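Local coordinates for protein (2Z,6E)-hedycaryol synthase (Kitasatospora setae, PDB 4MC3) that catalyses the magnesium-dependent 1,11-cyclization of (2E,6E)-farnesyl diphosphate, with water, to (2Z,6E)-hedycaryol and diphosphate, at residues A[22-27]-A[63-68]; A[33-38]-A[120-125]. All coordinates share one frame; numbering follows the deposited sequence.

In the fold
Helix 21-35 takes part in both contacts. Its early turns pack on the start of helix 65-84 in interaction 1, and its far end meets helix 118-131 in interaction 2; the two contacts have centres 18 Å apart, and their nearest atoms stay about 7 Å from each other. Helix 65-84 relates both to the active site, since it carries Leu77, which touches Ala122 of interaction 2, and Asp82 of the DDXXXE motif, which probably binds magnesium, as in related enzymes. Neither contact lines the pocket itself: the side chain of Leu68 is about 11 Å from the bound nerolidol, and that of Leu37 about 13 Å from it and about 11 Å from that of Asp82.

Interaction 1: residues A[22-27]-A[63-68]; sequences EEASRA and ADLDTL
Leu65 reaches from the first turn of helix 65-84 to Glu23 and Ala24 on helix 21-35, whose backbone is closest where the CA atoms of Ala24 and Leu65 lie 6.3 Å apart. Glu23 meets this leucine with every atom of its side chain. Its CB lies 3.9 Å from Leu65 CD1. Its CG, anti to the backbone N (chi1 -170°), sits between the two methyls, 3.8 Å from both Leu65 CD1 and Leu65 CD2. The chain then runs on extended, so that Glu23 CD comes to 3.4 Å from Leu65 CD2, with OE1 and OE2 beside the same methyl. The two side chains cross at about a right angle, and methylenes and carboxylate carbon alike lie on the leucine, although the glutamate as a whole is exposed. Leu65 CD1 also settles on the helix backbone, 3.6 Å from Ala24 N.

The joint belongs to the all-helical class I terpene synthase fold, in which helix 21-35 packs against the first turns of helix 65-84. Deeper in, Ala24 CB meets Leu68 CD2 at 3.6 Å; a methyl this small suits a position where two helices come close, and it also touches Thr69 and, a turn beyond Leu68, Leu72. Leu68 continues the apolar ridge begun by Leu65. An alanine at Leu65 would remove both methyls and would probably open a gap over Ala24 N and strip the Glu23 chain of its apolar cover.

Asp64 is the N-cap of helix 65-84, on the side turned from Glu23: its OD2 accepts from Thr67 N at 3.0 Å, the N-H coming from above the carboxylate plane, and Asp64 OD1 pairs with Thr67 OG1 at 2.8 Å. These two bonds fix the rotation of the carboxylate.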
ATOM      1  N   GLU A  22       5.400  17.726  -9.489  1.00 34.46           N
ATOM      2  CA  GLU A  22       4.641  18.586 -10.408  1.00 38.48           C
ATOM      3  C   GLU A  22       4.619  17.948 -11.819  1.00 32.58           C
ATOM      4  O   GLU A  22       3.559  17.770 -12.403  1.00 36.01           O
ATOM      5  CB  GLU A  22       5.174  20.042 -10.392  1.00 43.06           C
ATOM      6  CG  GLU A  22       4.174  21.058  -9.821  1.00 72.58           C
ATOM      7  CD  GLU A  22       3.827  20.873  -8.333  1.00 85.25           C
ATOM      8  OE1 GLU A  22       4.641  21.275  -7.467  1.00111.54           O
ATOM      9  OE2 GLU A  22       2.717  20.370  -8.019  1.00 77.44           O
ATOM     10  N   GLU A  23       5.778  17.544 -12.327  1.00 31.39           N
ATOM     11  CA  GLU A  23       5.884  16.909 -13.646  1.00 31.32           C
ATOM     12  C   GLU A  23       5.185  15.542 -13.697  1.00 32.81           C
ATOM     13  O   GLU A  23       4.452  15.225 -14.654  1.00 29.18           O
ATOM     14  CB  GLU A  23       7.353  16.719 -14.002  1.00 34.09           C
ATOM     15  CG  GLU A  23       7.660  16.290 -15.426  1.00 47.38           C
ATOM     16  CD  GLU A  23       9.105  16.621 -15.832  1.00 58.58           C
ATOM     17  OE1 GLU A  23       9.931  16.983 -14.948  1.00 53.34           O
ATOM     18  OE2 GLU A  23       9.416  16.526 -17.044  1.00 59.52           O
ATOM     19  N   ALA A  24       5.385  14.724 -12.666  1.00 26.02           N
ATOM     20  CA  ALA A  24       4.705  13.409 -12.657  1.00 25.60           C
ATOM     21  C   ALA A  24       3.185  13.582 -12.592  1.00 25.95           C
ATOM     22  O   ALA A  24       2.466  12.811 -13.198  1.00 26.50           O
ATOM     23  CB  ALA A  24       5.161  12.593 -11.491  1.00 22.73           C
ATOM     24  N   SER A  25       2.702  14.561 -11.824  1.00 28.91           N
ATOM     25  CA  SER A  25       1.267  14.832 -11.695  1.00 29.43           C
ATOM     26  C   SER A  25       0.643  15.205 -13.027  1.00 29.33           C
ATOM     27  O   SER A  25      -0.419  14.701 -13.363  1.00 30.60           O
ATOM     28  CB  SER A  25       0.983  15.944 -10.689  1.00 32.71           C
ATOM     29  OG  SER A  25      -0.421  16.158 -10.616  1.00 33.59           O
ATOM     30  N   ARG A  26       1.333  16.023 -13.820  1.00 27.69           N
ATOM     31  CA  ARG A  26       0.823  16.335 -15.181  1.00 34.49           C
ATOM     32  C   ARG A  26       0.764  15.064 -16.043  1.00 32.52           C
ATOM     33  O   ARG A  26      -0.192  14.885 -16.800  1.00 38.95           O
ATOM     34  CB  ARG A  26       1.686  17.410 -15.861  1.00 40.88           C
ATOM     35  CG  ARG A  26       1.329  18.838 -15.479  1.00 55.00           C
ATOM     36  CD  ARG A  26       2.011  19.844 -16.409  1.00 62.29           C
ATOM     37  NE  ARG A  26       3.471  19.700 -16.422  1.00 58.98           N
ATOM     38  CZ  ARG A  26       4.308  20.253 -15.528  1.00 71.18           C
ATOM     39  NH1 ARG A  26       3.843  20.994 -14.518  1.00 79.54           N
ATOM     40  NH2 ARG A  26       5.629  20.054 -15.633  1.00 59.15           N
ATOM     41  N   ALA A  27       1.765  14.172 -15.930  1.00 28.98           N
ATOM     42  CA  ALA A  27       1.740  12.934 -16.707  1.00 29.81           C
ATOM     43  C   ALA A  27       0.579  12.040 -16.212  1.00 28.85           C
ATOM     44  O   ALA A  27      -0.077  11.378 -16.989  1.00 27.41           O
ATOM     45  CB  ALA A  27       3.044  12.204 -16.618  1.00 28.54           C
ATOM     46  N   ALA A  63      12.181   8.025  -5.995  1.00 19.45           N
ATOM     47  CA  ALA A  63      12.080   7.586  -7.362  1.00 18.90           C
ATOM     48  C   ALA A  63      12.491   8.637  -8.382  1.00 21.30           C
ATOM     49  O   ALA A  63      12.297   9.834  -8.171  1.00 21.75           O
ATOM     50  CB  ALA A  63      10.639   7.216  -7.618  1.00 19.88           C
ATOM     51  N   ASP A  64      12.993   8.179  -9.510  1.00 21.85           N
ATOM     52  CA  ASP A  64      13.117   9.004 -10.689  1.00 23.28           C
ATOM     53  C   ASP A  64      11.725   9.358 -11.253  1.00 22.51           C
ATOM     54  O   ASP A  64      10.708   8.776 -10.867  1.00 20.76           O
ATOM     55  CB  ASP A  64      13.929   8.200 -11.707  1.00 25.51           C
ATOM     56  CG  ASP A  64      13.233   6.911 -12.091  1.00 28.01           C
ATOM     57  OD1 ASP A  64      13.276   5.920 -11.329  1.00 27.36           O
ATOM     58  OD2 ASP A  64      12.628   6.903 -13.170  1.00 29.36           O
ATOM     59  N   LEU A  65      11.655  10.324 -12.154  1.00 23.02           N
ATOM     60  CA  LEU A  65      10.422  10.788 -12.723  1.00 22.29           C
ATOM     61  C   LEU A  65       9.606   9.658 -13.380  1.00 22.32           C
ATOM     62  O   LEU A  65       8.382   9.597 -13.177  1.00 23.74           O
ATOM     63  CB  LEU A  65      10.710  11.848 -13.785  1.00 24.74           C
ATOM     64  CG  LEU A  65       9.509  12.362 -14.546  1.00 24.94           C
ATOM     65  CD1 LEU A  65       8.416  12.992 -13.710  1.00 27.21           C
ATOM     66  CD2 LEU A  65      10.010  13.362 -15.613  1.00 31.18           C
ATOM     67  N   ASP A  66      10.273   8.793 -14.160  1.00 22.99           N
ATOM     68  CA  ASP A  66       9.610   7.667 -14.925  1.00 24.31           C
ATOM     69  C   ASP A  66       8.930   6.719 -13.931  1.00 22.38           C
ATOM     70  O   ASP A  66       7.734   6.432 -14.056  1.00 22.91           O
ATOM     71  CB  ASP A  66      10.541   6.894 -15.861  1.00 26.93           C
ATOM     72  CG  ASP A  66      11.007   7.733 -17.060  1.00 41.69           C
ATOM     73  OD1 ASP A  66      10.342   8.741 -17.430  1.00 47.17           O
ATOM     74  OD2 ASP A  66      12.033   7.349 -17.653  1.00 51.01           O
ATOM     75  N   THR A  67       9.650   6.340 -12.878  1.00 19.87           N
ATOM     76  CA  THR A  67       9.067   5.447 -11.851  1.00 20.13           C
ATOM     77  C   THR A  67       7.946   6.140 -11.117  1.00 19.69           C
ATOM     78  O   THR A  67       6.879   5.542 -10.864  1.00 18.65           O
ATOM     79  CB  THR A  67      10.144   4.939 -10.863  1.00 21.01           C
ATOM     80  OG1 THR A  67      11.128   4.206 -11.608  1.00 21.62           O
ATOM     81  CG2 THR A  67       9.568   4.036  -9.805  1.00 20.34           C
ATOM     82  N   LEU A  68       8.157   7.381 -10.678  1.00 20.47           N
ATOM     83  CA  LEU A  68       7.073   8.073 -10.014  1.00 19.66           C
ATOM     84  C   LEU A  68       5.799   8.126 -10.877  1.00 18.00           C
ATOM     85  O   LEU A  68       4.679   7.965 -10.369  1.00 18.80           O
ATOM     86  CB  LEU A  68       7.502   9.473  -9.573  1.00 18.90           C
ATOM     87  CG  LEU A  68       6.442  10.288  -8.840  1.00 19.57           C
ATOM     88  CD1 LEU A  68       5.940   9.631  -7.582  1.00 21.90           C
ATOM     89  CD2 LEU A  68       6.950  11.702  -8.536  1.00 21.51           C
TER

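Interaction 2: residues A[33-38]-A[120-125]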
ATOM      1  N   ASP A  33      -6.876  11.361 -18.332  1.00 30.53           N
ATOM      2  CA  ASP A  33      -7.677  11.953 -19.406  1.00 29.05           C
ATOM      3  C   ASP A  33      -7.793  10.999 -20.573  1.00 32.97           C
ATOM      4  O   ASP A  33      -8.893  10.734 -21.006  1.00 35.82           O
ATOM      5  CB  ASP A  33      -7.038  13.265 -19.888  1.00 25.66           C
ATOM      6  CG  ASP A  33      -7.220  14.425 -18.902  1.00 27.98           C
ATOM      7  OD1 ASP A  33      -8.069  14.333 -17.975  1.00 33.68           O
ATOM      8  OD2 ASP A  33      -6.495  15.436 -19.068  1.00 27.06           O
ATOM      9  N   ALA A  34      -6.661  10.424 -20.990  1.00 29.87           N
ATOM     10  CA  ALA A  34      -6.574   9.464 -22.100  1.00 32.12           C
ATOM     11  C   ALA A  34      -7.429   8.220 -21.886  1.00 34.17           C
ATOM     12  O   ALA A  34      -7.987   7.686 -22.852  1.00 39.71           O
ATOM     13  CB  ALA A  34      -5.122   9.098 -22.351  1.00 35.69           C
ATOM     14  N   ASN A  35      -7.554   7.803 -20.634  1.00 37.83           N
ATOM     15  CA  ASN A  35      -8.328   6.599 -20.217  1.00 35.17           C
ATOM     16  C   ASN A  35      -9.771   6.695 -19.756  1.00 37.29           C
ATOM     17  O   ASN A  35     -10.403   5.659 -19.446  1.00 43.79           O
ATOM     18  CB  ASN A  35      -7.557   5.968 -19.056  1.00 33.65           C
ATOM     19  CG  ASN A  35      -6.338   5.280 -19.559  1.00 30.69           C
ATOM     20  OD1 ASN A  35      -5.257   5.862 -19.710  1.00 39.12           O
ATOM     21  ND2 ASN A  35      -6.503   4.043 -19.852  1.00 29.92           N
ATOM     22  N   GLY A  36     -10.304   7.897 -19.650  1.00 39.94           N
ATOM     23  CA  GLY A  36     -11.690   8.055 -19.237  1.00 42.17           C
ATOM     24  C   GLY A  36     -11.895   7.703 -17.784  1.00 44.75           C
ATOM     25  O   GLY A  36     -13.019   7.442 -17.363  1.00 44.45           O
ATOM     26  N   LEU A  37     -10.814   7.746 -17.002  1.00 39.99           N
ATOM     27  CA  LEU A  37     -10.930   7.441 -15.580  1.00 36.57           C
ATOM     28  C   LEU A  37     -11.545   8.559 -14.742  1.00 40.39           C
ATOM     29  O   LEU A  37     -11.819   8.394 -13.550  1.00 39.04           O
ATOM     30  CB  LEU A  37      -9.563   7.051 -14.990  1.00 33.30           C
ATOM     31  CG  LEU A  37      -8.956   5.794 -15.575  1.00 35.61           C
ATOM     32  CD1 LEU A  37      -7.583   5.603 -14.984  1.00 38.49           C
ATOM     33  CD2 LEU A  37      -9.823   4.560 -15.359  1.00 41.89           C
ATOM     34  N   ALA A  38     -11.779   9.713 -15.350  1.00 42.82           N
ATOM     35  CA  ALA A  38     -12.501  10.751 -14.664  1.00 44.16           C
ATOM     36  C   ALA A  38     -13.368  11.443 -15.713  1.00 47.91           C
ATOM     37  O   ALA A  38     -13.137  12.623 -16.037  1.00 39.92           O
ATOM     38  CB  ALA A  38     -11.541  11.696 -13.974  1.00 43.19           C
ATOM     39  N   ALA A 120     -11.474  -1.687 -16.068  1.00 28.09           N
ATOM     40  CA  ALA A 120     -10.821  -2.978 -16.299  1.00 26.13           C
ATOM     41  C   ALA A 120      -9.882  -2.970 -17.488  1.00 28.74           C
ATOM     42  O   ALA A 120      -8.796  -3.565 -17.450  1.00 27.41           O
ATOM     43  CB  ALA A 120     -11.844  -4.085 -16.419  1.00 34.83           C
ATOM     44  N   ARG A 121     -10.313  -2.323 -18.564  1.00 29.10           N
ATOM     45  CA  ARG A 121      -9.462  -2.201 -19.740  1.00 29.56           C
ATOM     46  C   ARG A 121      -8.197  -1.404 -19.393  1.00 26.31           C
ATOM     47  O   ARG A 121      -7.098  -1.755 -19.873  1.00 29.75           O
ATOM     48  CB  ARG A 121     -10.270  -1.623 -20.895  1.00 34.69           C
ATOM     49  CG  ARG A 121     -11.352  -2.572 -21.421  1.00 41.30           C
ATOM     50  CD  ARG A 121     -11.869  -2.170 -22.806  1.00 54.39           C
ATOM     51  NE  ARG A 121     -12.256  -3.341 -23.609  1.00 76.50           N
ATOM     52  CZ  ARG A 121     -12.457  -3.337 -24.931  1.00 92.77           C
ATOM     53  NH1 ARG A 121     -12.322  -2.221 -25.653  1.00 98.30           N
ATOM     54  NH2 ARG A 121     -12.801  -4.469 -25.543  1.00109.44           N
ATOM     55  N   ALA A 122      -8.337  -0.335 -18.623  1.00 24.94           N
ATOM     56  CA  ALA A 122      -7.183   0.436 -18.172  1.00 23.11           C
ATOM     57  C   ALA A 122      -6.245  -0.412 -17.329  1.00 19.71           C
ATOM     58  O   ALA A 122      -5.009  -0.314 -17.500  1.00 20.30           O
ATOM     59  CB  ALA A 122      -7.574   1.664 -17.425  1.00 25.01           C
ATOM     60  N   LEU A 123      -6.790  -1.253 -16.456  1.00 20.98           N
ATOM     61  CA  LEU A 123      -5.935  -2.118 -15.634  1.00 18.95           C
ATOM     62  C   LEU A 123      -5.153  -3.081 -16.504  1.00 19.74           C
ATOM     63  O   LEU A 123      -3.932  -3.285 -16.306  1.00 19.46           O
ATOM     64  CB  LEU A 123      -6.760  -2.892 -14.579  1.00 20.54           C
ATOM     65  CG  LEU A 123      -6.003  -3.905 -13.741  1.00 19.27           C
ATOM     66  CD1 LEU A 123      -4.884  -3.255 -12.957  1.00 20.89           C
ATOM     67  CD2 LEU A 123      -6.949  -4.601 -12.756  1.00 22.92           C
ATOM     68  N   GLY A 124      -5.799  -3.706 -17.472  1.00 21.31           N
ATOM     69  CA  GLY A 124      -5.089  -4.665 -18.276  1.00 23.86           C
ATOM     70  C   GLY A 124      -3.982  -3.998 -19.078  1.00 23.63           C
ATOM     71  O   GLY A 124      -2.927  -4.570 -19.219  1.00 22.81           O
ATOM     72  N   ALA A 125      -4.208  -2.771 -19.582  1.00 21.07           N
ATOM     73  CA  ALA A 125      -3.213  -2.093 -20.408  1.00 19.61           C
ATOM     74  C   ALA A 125      -2.029  -1.639 -19.505  1.00 20.22           C
ATOM     75  O   ALA A 125      -0.854  -1.694 -19.864  1.00 21.23           O
ATOM     76  CB  ALA A 125      -3.834  -0.935 -21.223  1.00 23.94           C
TER
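The backbones of 33-38 and 120-125 are nearest at Asn35 and Ala122, whose CA atoms are 6.6 Å apart, near the C-terminal end of helix 21-35, where helix 118-131 runs past. Gly36, the first residue to leave helical geometry, takes positive phi (70°) in a Schellman motif; glycine adopts such a phi readily, and the turn brings Leu37 round to the same neighbour. Ala122 CB points at this corner and is touched from two directions. The side chain of Asn35 points toward Ala122, with CG anti to the carbonyl carbon (chi1 -74°), which carries the amide end out against the methyl. From another direction, Leu37 CD2 lies 4.2 Å from Ala122 CB, an apolar contact at the buried side, where Leu37 also rests on Trp31 and Arg80 and Ala122 on Leu77. The small methyl of Ala122 suits a site that a helix end and its following turn both approach. With a single alanine methyl as the focus and just 96 Å² buried, this is a small, undirected van der Waals contact, the two segments sharing no hydrogen bond.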